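Local coordinates for protein P43 (Trichuris muris, PDB 6QIX) that is the major secreted protein of a whipworm parasite, which tethers to matrix and inhibits interleukin-13 function, at residues A[79-84]-A[97-102]; A[50-55]-A[83-88]. All blocks are in the same frame, centred on the assembly; numbering follows the deposited sequence.

Helix 39-49 runs out just before Cys50, and interaction 2 ties the turn that follows it to residues 83-88, closing a long loop that holds no helix. The chain then folds back on itself: in interaction 1, strand 79-85 pairs antiparallel with strand 95-101 and closes a shorter hairpin. The two loops overlap without nesting, because interaction 1 begins on the strand where interaction 2 ends; Cys83 and Arg84 belong to both. Cys83 pairs with Gly97 in the hairpin and carries the disulfide to Cys50. Phe81 CE2 packs 3.9 Å from Cys50 SG, which brings the two contacts together where the end of helix 39-49 meets the hairpin.

Interaction 1: residues A[79-84]-A[97-102]; sequences FKFRCR and GEVEVC
Residues 79-84 and 97-102 pair as the antiparallel strands of a beta hairpin, with Phe79 opposite Val101 and Phe81 opposite Val99. Lys80 and Glu100 form one hydrogen-bonded pair (Lys80 N to Glu100 O, 2.8 Å), and Arg82 and Glu98 the other (Glu98 N to Arg82 O, 2.9 Å). The side chains of this second pair lie alongside one another. Arg82 approaches side-on, and NE and NH2 both donate to the one oxygen, Glu98 OE1, each at 2.7 Å and in the guanidinium plane; the guanidinium and carboxylate planes are nearly coplanar, 27° apart. This salt bridge fixes the rotation of the guanidinium, which also makes a cation-pi contact with Trp28. The other face is apolar: Val99 sets CG1 3.8 Å from Phe79 CD1 and turns CG2 to the edge of the Phe81 ring. With CG anti to the backbone N (chi1 175°), Phe81 lays CE1 3.8 Å from Gly97 CA. Helix 39-49 packs on both phenylalanines. Arg82, against Trp28 and Trp31, and Arg84, against Trp28, are consistent with the tryptophan-arginine layering of a thrombospondin type 1 repeat.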
loop_
_atom_site.group_PDB
_atom_site.type_symbol
_atom_site.label_atom_id
_atom_site.label_comp_id
_atom_site.label_asym_id
_atom_site.label_seq_id
_atom_site.Cartn_x
_atom_site.Cartn_y
_atom_site.Cartn_z
ATOM N N PHE A 79 -12.802 -13.518 -8.068
ATOM C CA PHE A 79 -13.433 -13.994 -6.844
ATOM C C PHE A 79 -14.839 -13.445 -6.726
ATOM O O PHE A 79 -15.154 -12.405 -7.294
ATOM C CB PHE A 79 -12.632 -13.572 -5.607
ATOM C CG PHE A 79 -12.565 -12.111 -5.412
ATOM C CD1 PHE A 79 -13.445 -11.480 -4.534
ATOM C CD2 PHE A 79 -11.626 -11.338 -6.099
ATOM C CE1 PHE A 79 -13.368 -10.124 -4.320
ATOM C CE2 PHE A 79 -11.556 -9.955 -5.892
ATOM C CZ PHE A 79 -12.432 -9.359 -5.016
ATOM N N LYS A 80 -15.682 -14.188 -6.017
ATOM C CA LYS A 80 -16.993 -13.732 -5.581
ATOM C C LYS A 80 -16.879 -13.154 -4.184
ATOM O O LYS A 80 -16.002 -13.541 -3.416
ATOM C CB LYS A 80 -17.994 -14.873 -5.540
ATOM C CG LYS A 80 -18.070 -15.658 -6.785
ATOM C CD LYS A 80 -19.196 -16.696 -6.637
ATOM C CE LYS A 80 -19.359 -17.534 -7.874
ATOM N NZ LYS A 80 -20.457 -18.494 -7.681
ATOM N N PHE A 81 -17.815 -12.253 -3.851
ATOM C CA PHE A 81 -17.859 -11.543 -2.575
ATOM C C PHE A 81 -19.293 -11.505 -2.057
ATOM O O PHE A 81 -20.256 -11.458 -2.823
ATOM C CB PHE A 81 -17.280 -10.122 -2.771
ATOM C CG PHE A 81 -17.354 -9.213 -1.569
ATOM C CD1 PHE A 81 -16.377 -9.267 -0.575
ATOM C CD2 PHE A 81 -18.337 -8.239 -1.487
ATOM C CE1 PHE A 81 -16.410 -8.392 0.500
ATOM C CE2 PHE A 81 -18.374 -7.363 -0.400
ATOM C CZ PHE A 81 -17.416 -7.447 0.584
ATOM N N ARG A 82 -19.425 -11.498 -0.735
ATOM C CA ARG A 82 -20.710 -11.214 -0.113
ATOM C C ARG A 82 -20.457 -10.443 1.167
ATOM O O ARG A 82 -19.364 -10.490 1.730
ATOM C CB ARG A 82 -21.527 -12.485 0.159
ATOM C CG ARG A 82 -20.995 -13.401 1.230
ATOM C CD ARG A 82 -22.010 -14.544 1.467
ATOM N NE ARG A 82 -21.533 -15.505 2.453
ATOM C CZ ARG A 82 -22.271 -16.485 2.962
ATOM N NH1 ARG A 82 -23.539 -16.643 2.569
ATOM N NH2 ARG A 82 -21.735 -17.315 3.855
ATOM N N CYS A 83 -21.492 -9.739 1.621
ATOM C CA CYS A 83 -21.350 -8.717 2.644
ATOM C C CYS A 83 -22.497 -8.810 3.640
ATOM O O CYS A 83 -23.600 -9.267 3.316
ATOM C CB CYS A 83 -21.312 -7.315 1.997
ATOM S SG CYS A 83 -20.894 -5.914 3.073
ATOM N N ARG A 84 -22.223 -8.370 4.862
ATOM C CA ARG A 84 -23.267 -8.221 5.860
ATOM C C ARG A 84 -23.012 -6.931 6.623
ATOM O O ARG A 84 -21.905 -6.400 6.617
ATOM C CB ARG A 84 -23.323 -9.406 6.808
ATOM C CG ARG A 84 -22.054 -9.673 7.574
ATOM C CD ARG A 84 -22.190 -11.034 8.269
ATOM N NE ARG A 84 -20.982 -11.396 9.011
ATOM C CZ ARG A 84 -20.854 -12.490 9.752
ATOM N NH1 ARG A 84 -21.856 -13.339 9.836
ATOM N NH2 ARG A 84 -19.727 -12.740 10.403
ATOM N N GLY A 97 -17.225 -8.968 5.315
ATOM C CA GLY A 97 -17.201 -9.610 4.015
ATOM C C GLY A 97 -16.696 -11.042 3.987
ATOM O O GLY A 97 -16.037 -11.512 4.920
ATOM N N GLU A 98 -17.021 -11.745 2.906
ATOM C CA GLU A 98 -16.525 -13.090 2.649
ATOM C C GLU A 98 -16.122 -13.192 1.185
ATOM O O GLU A 98 -16.793 -12.622 0.315
ATOM C CB GLU A 98 -17.590 -14.131 2.968
ATOM C CG GLU A 98 -17.095 -15.250 3.826
ATOM C CD GLU A 98 -18.217 -16.047 4.424
ATOM O OE1 GLU A 98 -19.232 -16.241 3.716
ATOM O OE2 GLU A 98 -18.081 -16.469 5.600
ATOM N N VAL A 99 -15.024 -13.909 0.921
ATOM C CA VAL A 99 -14.482 -14.059 -0.425
ATOM C C VAL A 99 -14.367 -15.542 -0.772
ATOM O O VAL A 99 -13.939 -16.363 0.051
ATOM C CB VAL A 99 -13.115 -13.352 -0.540
ATOM C CG1 VAL A 99 -12.324 -13.815 -1.739
ATOM C CG2 VAL A 99 -13.283 -11.823 -0.623
ATOM N N GLU A 100 -14.758 -15.880 -2.007
ATOM C CA GLU A 100 -14.594 -17.222 -2.554
ATOM C C GLU A 100 -13.923 -17.089 -3.910
ATOM O O GLU A 100 -14.488 -16.486 -4.832
ATOM C CB GLU A 100 -15.934 -17.955 -2.704
ATOM C CG GLU A 100 -15.817 -19.382 -3.208
ATOM C CD GLU A 100 -17.188 -20.018 -3.479
ATOM O OE1 GLU A 100 -18.196 -19.552 -2.893
ATOM O OE2 GLU A 100 -17.254 -20.981 -4.272
ATOM N N VAL A 101 -12.743 -17.679 -4.041
ATOM C CA VAL A 101 -12.001 -17.583 -5.288
ATOM C C VAL A 101 -12.722 -18.361 -6.380
ATOM O O VAL A 101 -13.273 -19.443 -6.151
ATOM C CB VAL A 101 -10.574 -18.122 -5.096
ATOM C CG1 VAL A 101 -9.898 -18.272 -6.409
ATOM C CG2 VAL A 101 -9.750 -17.214 -4.184
ATOM N N CYS A 102 -12.684 -17.822 -7.583
ATOM C CA CYS A 102 -13.222 -18.475 -8.772
ATOM C C CYS A 102 -12.063 -19.187 -9.472
ATOM O O CYS A 102 -11.394 -18.621 -10.323
ATOM C CB CYS A 102 -13.903 -17.451 -9.676
ATOM S SG CYS A 102 -15.382 -16.721 -8.928
HETATM O O HOH W 1 -20.206 -20.517 -5.921
#

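Interaction 2: residues A[50-55]-A[83-88]; sequences CGMHAH and CRRRPN. With ACT (acetate ion), chain G.
Cys50 and Cys83 are joined by a disulfide, SG to SG 2.1 Å, that links the end of helix 39-49 to strand 79-85. Its C-S-S-C torsion of 97° is close to the relaxed right angle. Cys83 holds SG anti to its backbone N, which carries the sulfur out from the strand to its partner, and both cysteines are buried. Beside the bridge, the long side chain of Arg85 reaches back over the same turn. Its NH1 donates to Cys50 O at 3.2 Å, with a bent N-H...O angle of 135°, and makes a second, weak bond to Gly51 O at 3.3 Å. Both carbonyls lie at the edge of the guanidinium. Gly51 closes the helix in a Schellman motif, its positive phi (74°) turning the chain out of the last helical turn, and Arg85 thus supplies a donor to carbonyls at the helix C-terminus, where its positive charge probably complements the negative end of the helix dipole. Met52 follows the turn and crosses Arg85: CG lies 3.4 Å from Arg85 NH1, and a bend at the thioether places the methyl CE over one face of the guanidinium, 3.9 Å from Arg85 NH2. Met52 O accepts from Ser47 OG, Arg84 is held by salt bridges to Asp27 and Asp96, and Arg86 donates to the carbonyls of Pro23 and Tyr93. Farther along, the amide of Asn88 is used at both ends: OD1 is hydrogen-bonded to Tyr140 OH, while ND2 donates at 2.7 Å to ACT O of an acetate, probably from the crystallisation liquor, that Arg364 NH2 also holds.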
loop_
_atom_site.group_PDB
_atom_site.type_symbol
_atom_site.label_atom_id
_atom_site.label_comp_id
_atom_site.label_asym_id
_atom_site.label_seq_id
_atom_site.Cartn_x
_atom_site.Cartn_y
_atom_site.Cartn_z
ATOM N N CYS A 50 -22.481 -4.612 -0.671
ATOM C CA CYS A 50 -22.802 -4.182 0.686
ATOM C C CYS A 50 -24.023 -3.273 0.741
ATOM O O CYS A 50 -24.341 -2.744 1.810
ATOM C CB CYS A 50 -21.603 -3.456 1.316
ATOM S SG CYS A 50 -20.186 -4.551 1.694
ATOM N N GLY A 51 -24.686 -3.049 -0.385
ATOM C CA GLY A 51 -25.861 -2.200 -0.394
ATOM C C GLY A 51 -25.547 -0.727 -0.272
ATOM O O GLY A 51 -26.285 0.000 0.400
ATOM N N MET A 52 -24.476 -0.265 -0.913
ATOM C CA MET A 52 -24.042 1.116 -0.799
ATOM C C MET A 52 -23.681 1.656 -2.169
ATOM O O MET A 52 -23.158 0.929 -3.019
ATOM C CB MET A 52 -22.837 1.234 0.125
ATOM C CG MET A 52 -22.945 0.341 1.324
ATOM S SD MET A 52 -21.479 0.434 2.339
ATOM C CE MET A 52 -21.841 1.882 3.320
ATOM N N HIS A 53 -23.960 2.941 -2.371
ATOM C CA HIS A 53 -23.514 3.634 -3.571
ATOM C C HIS A 53 -21.990 3.639 -3.635
ATOM O O HIS A 53 -21.299 3.636 -2.610
ATOM C CB HIS A 53 -24.044 5.074 -3.590
ATOM C CG HIS A 53 -25.396 5.215 -4.215
ATOM N ND1 HIS A 53 -25.964 4.234 -4.999
ATOM C CD2 HIS A 53 -26.298 6.226 -4.166
ATOM C CE1 HIS A 53 -27.157 4.631 -5.404
ATOM N NE2 HIS A 53 -27.384 5.838 -4.913
ATOM N N ALA A 54 -21.465 3.630 -4.859
ATOM C CA ALA A 54 -20.019 3.669 -5.078
ATOM C C ALA A 54 -19.643 5.134 -5.233
ATOM O O ALA A 54 -19.652 5.684 -6.334
ATOM C CB ALA A 54 -19.618 2.848 -6.298
ATOM N N HIS A 55 -19.304 5.779 -4.119
ATOM C CA HIS A 55 -19.081 7.219 -4.125
ATOM C C HIS A 55 -17.647 7.617 -4.437
ATOM O O HIS A 55 -17.415 8.752 -4.861
ATOM C CB HIS A 55 -19.482 7.812 -2.772
ATOM C CG HIS A 55 -20.959 7.785 -2.514
ATOM N ND1 HIS A 55 -21.876 8.369 -3.364
ATOM C CD2 HIS A 55 -21.677 7.247 -1.500
ATOM C CE1 HIS A 55 -23.094 8.190 -2.885
ATOM N NE2 HIS A 55 -23.001 7.513 -1.754
ATOM N N CYS A 83 -21.492 -9.739 1.621
ATOM C CA CYS A 83 -21.350 -8.717 2.644
ATOM C C CYS A 83 -22.497 -8.810 3.640
ATOM O O CYS A 83 -23.600 -9.267 3.316
ATOM C CB CYS A 83 -21.312 -7.315 1.997
ATOM S SG CYS A 83 -20.894 -5.914 3.073
ATOM N N ARG A 84 -22.223 -8.370 4.862
ATOM C CA ARG A 84 -23.267 -8.221 5.860
ATOM C C ARG A 84 -23.012 -6.931 6.623
ATOM O O ARG A 84 -21.905 -6.400 6.617
ATOM C CB ARG A 84 -23.323 -9.406 6.808
ATOM C CG ARG A 84 -22.054 -9.673 7.574
ATOM C CD ARG A 84 -22.190 -11.034 8.269
ATOM N NE ARG A 84 -20.982 -11.396 9.011
ATOM C CZ ARG A 84 -20.854 -12.490 9.752
ATOM N NH1 ARG A 84 -21.856 -13.339 9.836
ATOM N NH2 ARG A 84 -19.727 -12.740 10.403
ATOM N N ARG A 85 -24.056 -6.431 7.284
ATOM C CA ARG A 85 -24.061 -5.064 7.776
ATOM C C ARG A 85 -24.581 -5.001 9.200
ATOM O O ARG A 85 -25.383 -5.839 9.624
ATOM C CB ARG A 85 -24.932 -4.181 6.876
ATOM C CG ARG A 85 -24.723 -2.684 7.023
ATOM C CD ARG A 85 -25.084 -1.993 5.706
ATOM N NE ARG A 85 -25.157 -0.534 5.810
ATOM C CZ ARG A 85 -25.333 0.274 4.766
ATOM N NH1 ARG A 85 -25.461 -0.242 3.546
ATOM N NH2 ARG A 85 -25.378 1.594 4.932
ATOM N N ARG A 86 -24.108 -3.993 9.928
ATOM C CA ARG A 86 -24.675 -3.625 11.219
ATOM C C ARG A 86 -24.488 -2.130 11.402
ATOM O O ARG A 86 -23.729 -1.494 10.662
ATOM C CB ARG A 86 -24.010 -4.391 12.366
ATOM C CG ARG A 86 -22.619 -3.875 12.727
ATOM C CD ARG A 86 -21.975 -4.743 13.816
ATOM N NE ARG A 86 -20.531 -4.583 13.858
ATOM C CZ ARG A 86 -19.713 -5.383 14.527
ATOM N NH1 ARG A 86 -20.210 -6.398 15.214
ATOM N NH2 ARG A 86 -18.400 -5.165 14.495
ATOM N N PRO A 87 -25.155 -1.537 12.394
ATOM C CA PRO A 87 -24.953 -0.100 12.652
ATOM C C PRO A 87 -23.493 0.238 12.957
ATOM O O PRO A 87 -22.773 -0.518 13.615
ATOM C CB PRO A 87 -25.861 0.181 13.856
ATOM C CG PRO A 87 -26.884 -0.930 13.841
ATOM C CD PRO A 87 -26.181 -2.135 13.272
ATOM N N ASN A 88 -23.056 1.390 12.459
ATOM C CA ASN A 88 -21.701 1.875 12.729
ATOM C C ASN A 88 -21.682 2.496 14.126
ATOM O O ASN A 88 -22.152 3.616 14.332
ATOM C CB ASN A 88 -21.254 2.878 11.670
ATOM C CG ASN A 88 -19.811 3.331 11.867
ATOM O OD1 ASN A 88 -19.144 2.929 12.828
ATOM N ND2 ASN A 88 -19.316 4.155 10.946
HETATM C C ACT G . -16.465 4.775 8.675
HETATM O O ACT G . -16.948 4.985 9.824
HETATM O OXT ACT G . -15.838 5.565 7.925
HETATM C CH3 ACT G . -16.617 3.352 8.103
#